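11S globulin subunit beta (Cucurbita maxima, PDB 2E9Q) serves as a seed storage protein, a hexameric 11S globulin laid down as a nutrient reservoir. Local coordinates at residues A45-V50 with R67-P72. Numbering follows the deposited sequence.
Sequences AGFTEV and RHTIRP. Unlike the reference sequence in segment 45-50: Gly-46 (reference Ile).
In the N-terminal cupin domain of this 11S globulin, strands 46-50 and 63-70 are antiparallel neighbours in one beta-sheet, and they illustrate how side chains lying side by side on one face add contacts to a backbone pairing. Phe-47 with Thr-69 and Glu-49 with Arg-67 form the hydrogen-bonded pairs; Arg-67 N reaches Glu-49 O at 2.8 Å. On the face carrying these four side chains, Arg-67 stands beside Glu-49, its chain bent at chi3 (56°) to bring NE to within 2.9 Å of Glu-49 OE1 in a salt bridge. NE comes to OE1 from above the carboxylate plane, and the two flat groups lie 30° apart. Arg-40 NE forms a salt bridge with Glu-49 OE2, while Arg-67 NH2 bonds to Tyr-348 OH across to the C-terminal cupin. Replacing Arg-67 by a leucine would probably leave Glu-49 with Arg-40 as its remaining cationic partner and Tyr-348 without this donor. A water hydrogen-bonds to Thr-69 OG1 (2.8 Å), with Glu-49 OE1 and Arg-67 O competing for its protons. At the backbone angles Gly-46 adopts here, a CB would collide with Thr-69 O; its CA makes a C-H...O contact with that oxygen at 3.0 Å. Next along, Thr-69 CB sits over one face of the Phe-47 ring, 3.7 Å from its centroid, a CH-pi contact 17° off the normal.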
ATOM      1  N   ALA A  45     -36.686   5.174  14.344  1.00 53.14           N
ATOM      2  CA  ALA A  45     -37.307   4.302  13.351  1.00 54.27           C
ATOM      3  C   ALA A  45     -36.578   3.006  13.029  1.00 51.27           C
ATOM      4  O   ALA A  45     -36.770   2.434  11.960  1.00 52.57           O
ATOM      5  CB  ALA A  45     -37.547   5.087  12.067  1.00 54.04           C
ATOM      6  N   GLY A  46     -35.755   2.530  13.952  1.00 51.23           N
ATOM      7  CA  GLY A  46     -35.030   1.297  13.711  1.00 40.54           C
ATOM      8  C   GLY A  46     -33.906   1.152  14.706  1.00 44.26           C
ATOM      9  O   GLY A  46     -33.933   1.780  15.762  1.00 49.43           O
ATOM     10  N   PHE A  47     -32.912   0.339  14.377  1.00 41.96           N
ATOM     11  CA  PHE A  47     -31.788   0.148  15.282  1.00 48.00           C
ATOM     12  C   PHE A  47     -30.553  -0.368  14.554  1.00 43.22           C
ATOM     13  O   PHE A  47     -30.650  -1.026  13.523  1.00 48.12           O
ATOM     14  CB  PHE A  47     -32.187  -0.803  16.428  1.00 39.54           C
ATOM     15  CG  PHE A  47     -32.626  -2.164  15.970  1.00 34.41           C
ATOM     16  CD1 PHE A  47     -31.698  -3.180  15.779  1.00 37.80           C
ATOM     17  CD2 PHE A  47     -33.971  -2.431  15.737  1.00 42.84           C
ATOM     18  CE1 PHE A  47     -32.094  -4.447  15.362  1.00 34.55           C
ATOM     19  CE2 PHE A  47     -34.389  -3.695  15.316  1.00 41.32           C
ATOM     20  CZ  PHE A  47     -33.447  -4.710  15.129  1.00 40.93           C
ATOM     21  N   THR A  48     -29.394  -0.067  15.120  1.00 43.82           N
ATOM     22  CA  THR A  48     -28.113  -0.446  14.550  1.00 41.08           C
ATOM     23  C   THR A  48     -27.319  -1.389  15.443  1.00 41.05           C
ATOM     24  O   THR A  48     -27.107  -1.115  16.627  1.00 40.48           O
ATOM     25  CB  THR A  48     -27.264   0.806  14.311  1.00 45.27           C
ATOM     26  OG1 THR A  48     -27.963   1.677  13.418  1.00 48.13           O
ATOM     27  CG2 THR A  48     -25.889   0.437  13.745  1.00 44.35           C
ATOM     28  N   GLU A  49     -26.867  -2.489  14.858  1.00 34.88           N
ATOM     29  CA  GLU A  49     -26.081  -3.470  15.573  1.00 41.27           C
ATOM     30  C   GLU A  49     -24.656  -3.459  15.004  1.00 47.52           C
ATOM     31  O   GLU A  49     -24.466  -3.344  13.779  1.00 37.49           O
ATOM     32  CB  GLU A  49     -26.716  -4.848  15.411  1.00 40.18           C
ATOM     33  CG  GLU A  49     -28.098  -4.969  16.065  1.00 51.11           C
ATOM     34  CD  GLU A  49     -28.737  -6.319  15.812  1.00 52.77           C
ATOM     35  OE1 GLU A  49     -29.293  -6.524  14.710  1.00 53.09           O
ATOM     36  OE2 GLU A  49     -28.664  -7.182  16.707  1.00 57.69           O
ATOM     37  N   VAL A  50     -23.665  -3.569  15.892  1.00 40.36           N
ATOM     38  CA  VAL A  50     -22.261  -3.553  15.486  1.00 39.22           C
ATOM     39  C   VAL A  50     -21.476  -4.742  16.022  1.00 40.92           C
ATOM     40  O   VAL A  50     -21.623  -5.113  17.190  1.00 41.73           O
ATOM     41  CB  VAL A  50     -21.577  -2.261  15.959  1.00 39.97           C
ATOM     42  CG1 VAL A  50     -20.164  -2.200  15.430  1.00 41.17           C
ATOM     43  CG2 VAL A  50     -22.374  -1.050  15.487  1.00 46.81           C
ATOM     44  N   ARG A  67     -25.118  -3.880  11.100  1.00 46.20           N
ATOM     45  CA  ARG A  67     -26.410  -4.292  10.566  1.00 39.11           C
ATOM     46  C   ARG A  67     -27.437  -3.245  10.958  1.00 49.91           C
ATOM     47  O   ARG A  67     -27.614  -2.923  12.139  1.00 44.57           O
ATOM     48  CB  ARG A  67     -26.826  -5.672  11.088  1.00 40.67           C
ATOM     49  CG  ARG A  67     -28.227  -6.121  10.617  1.00 41.13           C
ATOM     50  CD  ARG A  67     -28.475  -7.599  10.902  1.00 39.86           C
ATOM     51  NE  ARG A  67     -28.292  -7.903  12.320  1.00 44.51           N
ATOM     52  CZ  ARG A  67     -28.127  -9.124  12.820  1.00 45.03           C
ATOM     53  NH1 ARG A  67     -27.967  -9.281  14.127  1.00 53.77           N
ATOM     54  NH2 ARG A  67     -28.114 -10.188  12.025  1.00 48.29           N
ATOM     55  N   HIS A  68     -28.096  -2.692   9.949  1.00 45.43           N
ATOM     56  CA  HIS A  68     -29.105  -1.683  10.174  1.00 39.17           C
ATOM     57  C   HIS A  68     -30.481  -2.264   9.925  1.00 44.78           C
ATOM     58  O   HIS A  68     -30.709  -2.971   8.948  1.00 44.74           O
ATOM     59  CB  HIS A  68     -28.887  -0.500   9.237  1.00 49.23           C
ATOM     60  CG  HIS A  68     -27.776   0.412   9.652  1.00 44.58           C
ATOM     61  ND1 HIS A  68     -26.824   0.874   8.770  1.00 43.06           N
ATOM     62  CD2 HIS A  68     -27.508   1.004  10.838  1.00 40.78           C
ATOM     63  CE1 HIS A  68     -26.020   1.715   9.395  1.00 46.54           C
ATOM     64  NE2 HIS A  68     -26.415   1.812  10.653  1.00 47.77           N
ATOM     65  N   THR A  69     -31.403  -1.964  10.824  1.00 47.33           N
ATOM     66  CA  THR A  69     -32.764  -2.435  10.683  1.00 44.87           C
ATOM     67  C   THR A  69     -33.610  -1.184  10.682  1.00 48.68           C
ATOM     68  O   THR A  69     -33.789  -0.537  11.714  1.00 50.30           O
ATOM     69  CB  THR A  69     -33.155  -3.356  11.840  1.00 47.51           C
ATOM     70  OG1 THR A  69     -32.430  -4.591  11.716  1.00 47.19           O
ATOM     71  CG2 THR A  69     -34.643  -3.644  11.807  1.00 48.53           C
ATOM     72  N   ILE A  70     -34.110  -0.832   9.504  1.00 45.60           N
ATOM     73  CA  ILE A  70     -34.906   0.368   9.355  1.00 43.40           C
ATOM     74  C   ILE A  70     -36.361   0.010   9.147  1.00 48.87           C
ATOM     75  O   ILE A  70     -36.719  -0.735   8.229  1.00 49.03           O
ATOM     76  CB  ILE A  70     -34.380   1.205   8.174  1.00 54.45           C
ATOM     77  CG1 ILE A  70     -32.878   1.443   8.370  1.00 46.12           C
ATOM     78  CG2 ILE A  70     -35.130   2.543   8.086  1.00 49.06           C
ATOM     79  CD1 ILE A  70     -32.195   2.030   7.175  1.00 45.51           C
ATOM     80  N   ARG A  71     -37.205   0.537  10.021  1.00 55.93           N
ATOM     81  CA  ARG A  71     -38.626   0.252   9.937  1.00 59.71           C
ATOM     82  C   ARG A  71     -39.266   1.130   8.872  1.00 56.68           C
ATOM     83  O   ARG A  71     -38.715   2.171   8.499  1.00 49.50           O
ATOM     84  CB  ARG A  71     -39.290   0.540  11.284  0.50 56.41           C
ATOM     85  CG  ARG A  71     -38.662  -0.175  12.465  0.50 56.52           C
ATOM     86  CD  ARG A  71     -39.002   0.544  13.762  0.50 50.53           C
ATOM     87  NE  ARG A  71     -38.282  -0.020  14.898  0.50 49.01           N
ATOM     88  CZ  ARG A  71     -37.979   0.659  15.994  0.50 31.59           C
ATOM     89  NH1 ARG A  71     -38.332   1.930  16.106  0.50 45.57           N
ATOM     90  NH2 ARG A  71     -37.315   0.069  16.974  0.50 56.95           N
ATOM     91  N   PRO A  72     -40.435   0.713   8.358  1.00 60.27           N
ATOM     92  CA  PRO A  72     -41.151   1.469   7.328  1.00 52.86           C
ATOM     93  C   PRO A  72     -41.161   2.960   7.613  1.00 54.15           C
ATOM     94  O   PRO A  72     -41.375   3.383   8.751  1.00 56.93           O
ATOM     95  CB  PRO A  72     -42.533   0.850   7.365  1.00 57.76           C
ATOM     96  CG  PRO A  72     -42.198  -0.604   7.576  1.00 62.62           C
ATOM     97  CD  PRO A  72     -41.172  -0.518   8.699  1.00 58.36           C
TER
HETATM   98  O   HOH W   1     -29.908  -4.262  12.844  1.00 40.00           O